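Local atomic coordinates of DYNE8 (Micromonospora chersina, PDB entry 4AMM), a protein that probably loads acyl building blocks, through the acyltransferase domain described here, as part of an iterative polyketide synthase in the biosynthesis of the enediyne dynemicin. Residues Glu335-Leu340 against Ala356-Ala361; Val170-His175 against Leu180-Trp185. All coordinates share one frame; numbering follows the deposited sequence.

Interaction 1 of 2, residues Glu335-Leu340 against Ala356-Ala361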
ATOM      1  N   GLU A 335       4.076   8.148  11.347  1.00 12.01           N
ATOM      2  CA  GLU A 335       3.059   8.901  12.095  1.00 11.67           C
ATOM      3  C   GLU A 335       1.736   8.757  11.416  1.00 10.79           C
ATOM      4  O   GLU A 335       0.658   8.530  12.123  1.00 13.30           O
ATOM      5  CB  GLU A 335       3.434  10.378  12.227  1.00 14.38           C
ATOM      6  CG  GLU A 335       4.570  10.589  13.210  1.00 15.88           C
ATOM      7  CD  GLU A 335       5.305  11.937  12.948  1.00 21.10           C
ATOM      8  OE1 GLU A 335       5.947  12.154  11.880  1.00 18.15           O
ATOM      9  OE2 GLU A 335       5.289  12.762  13.878  1.00 24.63           O
ATOM     10  N   ALA A 336       1.601   8.849  10.118  1.00 11.75           N
ATOM     11  CA  ALA A 336       0.352   8.756   9.433  1.00 11.40           C
ATOM     12  C   ALA A 336      -0.248   7.361   9.640  1.00 13.87           C
ATOM     13  O   ALA A 336      -1.446   7.221   9.859  1.00 12.85           O
ATOM     14  CB  ALA A 336       0.488   9.095   7.909  1.00 13.04           C
ATOM     15  N   LEU A 337       0.556   6.302   9.589  1.00 12.81           N
ATOM     16  CA  LEU A 337       0.065   4.967   9.741  1.00 12.50           C
ATOM     17  C   LEU A 337      -0.454   4.783  11.150  1.00 13.26           C
ATOM     18  O   LEU A 337      -1.504   4.114  11.320  1.00 12.86           O
ATOM     19  CB  LEU A 337       1.186   3.935   9.410  1.00 12.04           C
ATOM     20  CG  LEU A 337       0.810   2.480   9.528  1.00 12.38           C
ATOM     21  CD1 LEU A 337      -0.196   2.074   8.501  1.00 15.61           C
ATOM     22  CD2 LEU A 337       2.129   1.599   9.457  1.00 14.08           C
ATOM     23  N   GLY A 338       0.189   5.363  12.109  1.00 13.47           N
ATOM     24  CA  GLY A 338      -0.246   5.259  13.508  1.00 14.85           C
ATOM     25  C   GLY A 338      -1.589   5.958  13.655  1.00 15.75           C
ATOM     26  O   GLY A 338      -2.398   5.500  14.536  1.00 20.04           O
ATOM     27  N   LEU A 339      -1.903   6.975  12.875  1.00 15.48           N
ATOM     28  CA  LEU A 339      -3.203   7.669  13.006  1.00 16.66           C
ATOM     29  C   LEU A 339      -4.293   6.811  12.462  1.00 17.83           C
ATOM     30  O   LEU A 339      -5.460   6.892  12.941  1.00 18.16           O
ATOM     31  CB  LEU A 339      -3.190   8.978  12.206  1.00 19.38           C
ATOM     32  CG  LEU A 339      -2.435  10.115  12.842  1.00 23.16           C
ATOM     33  CD1 LEU A 339      -2.490  11.237  11.800  1.00 27.34           C
ATOM     34  CD2 LEU A 339      -3.102  10.601  14.146  1.00 25.70           C
ATOM     35  N   LEU A 340      -4.048   6.054  11.405  1.00 17.00           N
ATOM     36  CA  LEU A 340      -5.089   5.323  10.717  1.00 18.12           C
ATOM     37  C   LEU A 340      -5.415   4.107  11.549  1.00 21.05           C
ATOM     38  O   LEU A 340      -4.650   3.181  11.632  1.00 22.68           O
ATOM     39  CB  LEU A 340      -4.583   5.044   9.251  1.00 18.58           C
ATOM     40  CG  LEU A 340      -5.457   4.388   8.214  1.00 17.84           C
ATOM     41  CD1 LEU A 340      -6.853   5.063   8.027  1.00 19.65           C
ATOM     42  CD2 LEU A 340      -4.667   4.283   6.879  1.00 19.56           C
ATOM     43  N   ALA A 356       4.321  -4.040   2.472  1.00 15.59           N
ATOM     44  CA  ALA A 356       5.586  -4.477   3.116  1.00 15.76           C
ATOM     45  C   ALA A 356       5.963  -3.488   4.264  1.00 14.24           C
ATOM     46  O   ALA A 356       6.314  -3.910   5.350  1.00 16.00           O
ATOM     47  CB  ALA A 356       6.671  -4.492   2.084  1.00 17.51           C
ATOM     48  N   LEU A 357       5.895  -2.153   3.977  1.00 13.55           N
ATOM     49  CA  LEU A 357       6.228  -1.187   5.082  1.00 13.98           C
ATOM     50  C   LEU A 357       5.265  -1.306   6.277  1.00 12.44           C
ATOM     51  O   LEU A 357       5.618  -1.223   7.413  1.00 15.19           O
ATOM     52  CB  LEU A 357       6.222   0.273   4.626  1.00 14.52           C
ATOM     53  CG  LEU A 357       7.218   0.643   3.606  1.00 17.80           C
ATOM     54  CD1 LEU A 357       7.134   2.091   3.156  1.00 18.73           C
ATOM     55  CD2 LEU A 357       8.649   0.345   3.976  1.00 18.51           C
ATOM     56  N   ALA A 358       3.949  -1.526   6.002  1.00 13.53           N
ATOM     57  CA  ALA A 358       2.980  -1.683   7.066  1.00 13.25           C
ATOM     58  C   ALA A 358       3.174  -2.950   7.883  1.00 15.27           C
ATOM     59  O   ALA A 358       3.046  -2.958   9.057  1.00 15.14           O
ATOM     60  CB  ALA A 358       1.549  -1.617   6.490  1.00 16.32           C
ATOM     61  N   GLU A 359       3.491  -4.036   7.167  1.00 14.70           N
ATOM     62  CA  GLU A 359       3.820  -5.276   7.860  1.00 16.58           C
ATOM     63  C   GLU A 359       5.071  -5.074   8.758  1.00 15.52           C
ATOM     64  O   GLU A 359       5.112  -5.589   9.891  1.00 16.54           O
ATOM     65  CB  GLU A 359       4.048  -6.404   6.880  1.00 18.67           C
ATOM     66  CG  GLU A 359       2.761  -6.954   6.250  1.00 22.23           C
ATOM     67  CD  GLU A 359       3.031  -8.249   5.364  1.00 28.23           C
ATOM     68  OE1 GLU A 359       4.102  -8.350   4.662  1.00 33.76           O
ATOM     69  OE2 GLU A 359       2.153  -9.151   5.406  1.00 33.73           O
ATOM     70  N   ALA A 360       6.053  -4.316   8.225  1.00 14.80           N
ATOM     71  CA  ALA A 360       7.250  -4.055   9.079  1.00 16.89           C
ATOM     72  C   ALA A 360       6.886  -3.285  10.325  1.00 17.58           C
ATOM     73  O   ALA A 360       7.645  -3.239  11.301  1.00 17.75           O
ATOM     74  CB  ALA A 360       8.376  -3.371   8.243  1.00 16.80           C
ATOM     75  N   ALA A 361       5.747  -2.563  10.349  1.00 19.57           N
ATOM     76  CA  ALA A 361       5.267  -1.868  11.561  1.00 21.73           C
ATOM     77  C   ALA A 361       4.308  -2.676  12.409  1.00 20.77           C
ATOM     78  O   ALA A 361       3.670  -2.217  13.395  1.00 24.32           O
ATOM     79  CB  ALA A 361       4.609  -0.537  11.164  1.00 23.84           C
TER
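Leu337 reaches across to Ala358 and Ala361 with a single methyl group, and the contact illustrates how one leucine methyl can span from its own helix to two alanines, one on the next helix and one just past its end. The methyl is CD2, which lies 4.1 Å from CA of Ala358 and 4.4 Å from its CB, so it rests against the backbone as well as the side chain of Ala358. With CG of Leu337 anti to its own backbone nitrogen (chi1 180°), the isobutyl group is carried toward helix 353-360. The CA atoms of Leu337 and Ala358 are 7.7 Å apart.

This inner part is buried and backed by the parallel sheet: Leu345 of strand 344-347 touches both Leu337 and Ala358. Helix 353-360 belongs to a beta-alpha-beta crossover joining the neighbouring parallel strands 344-347 and 365-367, while helix 333-339 precedes the first of these strands.

The inner side is thus enclosed but less close, whereas the solvent side is open but holds the shortest approach of the two segments: CB of exposed Ala361 comes within 3.7 Å of the same CD2. No hydrogen bond runs between the segments, and only 95 Å² is buried in all. Just beyond Ala361, the guanidinium group of Arg363 donates through NH1 to the carbonyl oxygen of Leu337 and through NH2 to that of Leu340.

Interaction 2 of 2, residues Val170-His175 against Leu180-Trp185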
ATOM      1  N   VAL A 170     -12.275   3.323   6.265  1.00 13.61           N
ATOM      2  CA  VAL A 170     -12.352   4.391   7.288  1.00 15.35           C
ATOM      3  C   VAL A 170     -11.498   5.599   6.897  1.00 15.43           C
ATOM      4  O   VAL A 170     -11.649   6.676   7.485  1.00 16.84           O
ATOM      5  CB  VAL A 170     -11.964   3.885   8.700  1.00 16.85           C
ATOM      6  CG1 VAL A 170     -12.919   2.763   9.199  1.00 20.15           C
ATOM      7  CG2 VAL A 170     -10.548   3.410   8.777  1.00 18.12           C
ATOM      8  N   GLY A 171     -10.515   5.426   5.986  1.00 13.14           N
ATOM      9  CA  GLY A 171      -9.628   6.567   5.708  1.00 14.79           C
ATOM     10  C   GLY A 171      -8.491   6.010   4.896  1.00 12.84           C
ATOM     11  O   GLY A 171      -8.466   4.825   4.610  1.00 12.88           O
ATOM     12  N   ALA A 172      -7.613   6.913   4.506  1.00 12.83           N
ATOM     13  CA  ALA A 172      -6.505   6.530   3.578  1.00 12.54           C
ATOM     14  C   ALA A 172      -5.303   7.322   3.991  1.00 13.77           C
ATOM     15  O   ALA A 172      -5.351   8.374   4.555  1.00 14.25           O
ATOM     16  CB  ALA A 172      -6.853   6.846   2.168  1.00 14.10           C
ATOM     17  N   LEU A 173      -4.155   6.791   3.556  1.00 12.55           N
ATOM     18  CA  LEU A 173      -2.909   7.592   3.533  1.00 13.41           C
ATOM     19  C   LEU A 173      -2.167   7.272   2.261  1.00 12.95           C
ATOM     20  O   LEU A 173      -2.328   6.187   1.669  1.00 14.12           O
ATOM     21  CB  LEU A 173      -2.024   7.277   4.740  1.00 17.08           C
ATOM     22  CG  LEU A 173      -1.366   5.955   4.842  1.00 14.65           C
ATOM     23  CD1 LEU A 173      -0.055   5.870   3.921  1.00 16.37           C
ATOM     24  CD2 LEU A 173      -0.991   5.664   6.331  1.00 16.71           C
ATOM     25  N   GLY A 174      -1.352   8.228   1.840  1.00 11.34           N
ATOM     26  CA  GLY A 174      -0.489   8.045   0.656  1.00 11.45           C
ATOM     27  C   GLY A 174       0.943   8.399   1.007  1.00 11.59           C
ATOM     28  O   GLY A 174       1.195   9.385   1.699  1.00 13.68           O
ATOM     29  N   HIS A 175       1.876   7.556   0.534  1.00 11.83           N
ATOM     30  CA  HIS A 175       3.342   7.762   0.756  1.00 11.65           C
ATOM     31  C   HIS A 175       3.902   8.627  -0.354  1.00 11.67           C
ATOM     32  O   HIS A 175       3.983   8.214  -1.496  1.00 12.31           O
ATOM     33  CB  HIS A 175       3.982   6.369   0.726  1.00 12.15           C
ATOM     34  CG  HIS A 175       5.346   6.290   1.361  1.00 11.24           C
ATOM     35  ND1 HIS A 175       6.480   6.791   0.715  1.00 14.46           N
ATOM     36  CD2 HIS A 175       5.773   5.690   2.511  1.00 11.91           C
ATOM     37  CE1 HIS A 175       7.529   6.507   1.480  1.00 13.91           C
ATOM     38  NE2 HIS A 175       7.137   5.860   2.570  1.00 12.55           N
ATOM     39  N   LEU A 180      -1.178  12.195  -3.498  1.00 12.43           N
ATOM     40  CA  LEU A 180      -2.016  12.673  -4.638  1.00 13.15           C
ATOM     41  C   LEU A 180      -3.185  11.744  -4.916  1.00 14.19           C
ATOM     42  O   LEU A 180      -4.345  12.220  -5.060  1.00 14.67           O
ATOM     43  CB  LEU A 180      -1.255  12.864  -5.955  1.00 14.68           C
ATOM     44  CG  LEU A 180      -0.409  14.120  -6.022  1.00 17.75           C
ATOM     45  CD1 LEU A 180       0.747  14.140  -4.985  1.00 17.54           C
ATOM     46  CD2 LEU A 180       0.154  14.196  -7.449  1.00 17.47           C
ATOM     47  N   ALA A 181      -2.966  10.444  -4.896  1.00 12.97           N
ATOM     48  CA  ALA A 181      -4.028   9.474  -5.155  1.00 12.87           C
ATOM     49  C   ALA A 181      -4.935   9.461  -3.930  1.00 13.04           C
ATOM     50  O   ALA A 181      -6.200   9.334  -4.129  1.00 14.08           O
ATOM     51  CB  ALA A 181      -3.436   8.103  -5.393  1.00 14.71           C
ATOM     52  N   ALA A 182      -4.434   9.547  -2.703  1.00 11.93           N
ATOM     53  CA  ALA A 182      -5.284   9.571  -1.520  1.00 12.98           C
ATOM     54  C   ALA A 182      -6.227  10.783  -1.601  1.00 13.66           C
ATOM     55  O   ALA A 182      -7.441  10.634  -1.253  1.00 15.50           O
ATOM     56  CB  ALA A 182      -4.468   9.559  -0.224  1.00 13.48           C
ATOM     57  N   LEU A 183      -5.712  11.942  -1.966  1.00 13.23           N
ATOM     58  CA  LEU A 183      -6.570  13.145  -2.073  1.00 13.66           C
ATOM     59  C   LEU A 183      -7.583  12.929  -3.153  1.00 16.03           C
ATOM     60  O   LEU A 183      -8.736  13.391  -2.986  1.00 16.92           O
ATOM     61  CB  LEU A 183      -5.657  14.335  -2.414  1.00 14.24           C
ATOM     62  CG  LEU A 183      -4.881  14.813  -1.197  1.00 16.00           C
ATOM     63  CD1 LEU A 183      -3.812  15.824  -1.544  1.00 18.88           C
ATOM     64  CD2 LEU A 183      -5.785  15.484  -0.095  1.00 17.85           C
ATOM     65  N   SER A 184      -7.279  12.271  -4.261  1.00 14.04           N
ATOM     66  CA  SER A 184      -8.248  12.035  -5.346  1.00 14.80           C
ATOM     67  C   SER A 184      -9.342  11.112  -4.818  1.00 15.10           C
ATOM     68  O   SER A 184     -10.559  11.373  -4.974  1.00 17.09           O
ATOM     69  CB  SER A 184      -7.603  11.477  -6.617  1.00 15.50           C
ATOM     70  OG  SER A 184      -8.565  11.483  -7.673  1.00 17.95           O
ATOM     71  N   TRP A 185      -8.950  10.049  -4.137  1.00 16.10           N
ATOM     72  CA  TRP A 185      -9.942   9.158  -3.518  1.00 15.46           C
ATOM     73  C   TRP A 185     -10.856   9.899  -2.571  1.00 16.11           C
ATOM     74  O   TRP A 185     -12.092   9.589  -2.519  1.00 17.16           O
ATOM     75  CB  TRP A 185      -9.180   8.018  -2.755  1.00 14.31           C
ATOM     76  CG  TRP A 185     -10.080   7.171  -1.819  1.00 14.69           C
ATOM     77  CD1 TRP A 185     -10.885   6.118  -2.188  1.00 17.09           C
ATOM     78  CD2 TRP A 185     -10.281   7.414  -0.425  1.00 14.88           C
ATOM     79  NE1 TRP A 185     -11.642   5.719  -1.080  1.00 15.63           N
ATOM     80  CE2 TRP A 185     -11.228   6.426   0.010  1.00 14.04           C
ATOM     81  CE3 TRP A 185      -9.704   8.287   0.519  1.00 14.80           C
ATOM     82  CZ2 TRP A 185     -11.663   6.349   1.307  1.00 14.81           C
ATOM     83  CZ3 TRP A 185     -10.115   8.150   1.859  1.00 16.21           C
ATOM     84  CH2 TRP A 185     -11.086   7.187   2.219  1.00 16.70           C
TER
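Ala172 points its methyl at the indole of Trp185 and at Ala182, and these contacts form the side-chain part of the packing of strand 171-174 on helix segment 180-185. CB of Ala172 sits 3.5 Å from CZ3 of Trp185, approaching the six-membered ring obliquely, and 4.3 Å from CB of Ala182. A chi1 of 168° sets the indole of Trp185 opposite the backbone nitrogen, which lifts the ring toward the strand at Gly171 and Ala172; the carbonyl oxygen of Ala182 lies at the edge of the indole, in its plane.

Side chain also meets main chain. CH2 of Trp185 comes 3.8 Å from CA of Gly171, while CB of Ala182 is 4.0 Å from N of Gly174. An alanine in place of Trp185 would probably open a gap beside Gly171 and Ala172, whose contacts with the indole would be lost.

Hydrogen bonds across the contact are absent: the two meet by packing alone, the axes of strand 171-174 and helix segment 180-185 approaching to 6.9 Å, at 156° between their directions. A strand that turns sharply into a helix packed back against it, with a GxSxG sequence starting at Gly174, is consistent with the nucleophile elbow of acyltransferase domains.

Both interactions belong to the acyltransferase domain and share its parallel sheet, from opposite faces. Interaction 2 comes first along the chain and closes before interaction 1 opens; their centres are about 14 Å apart. Strand 171-174 stands between them: helix 178-185 packs on one side, helices 333-339 and 353-360 on the other. Leu173 points away from the helix of interaction 2, and its CD2 lies 3.6 Å from CA of Leu337 in interaction 1. At the end of the strand, CD1 of Leu357 approaches NE2 of His175 at 3.8 Å. The strand thus lies in the middle layer of a three-layer alpha/beta/alpha arrangement, and it leads into the probable nucleophile elbow.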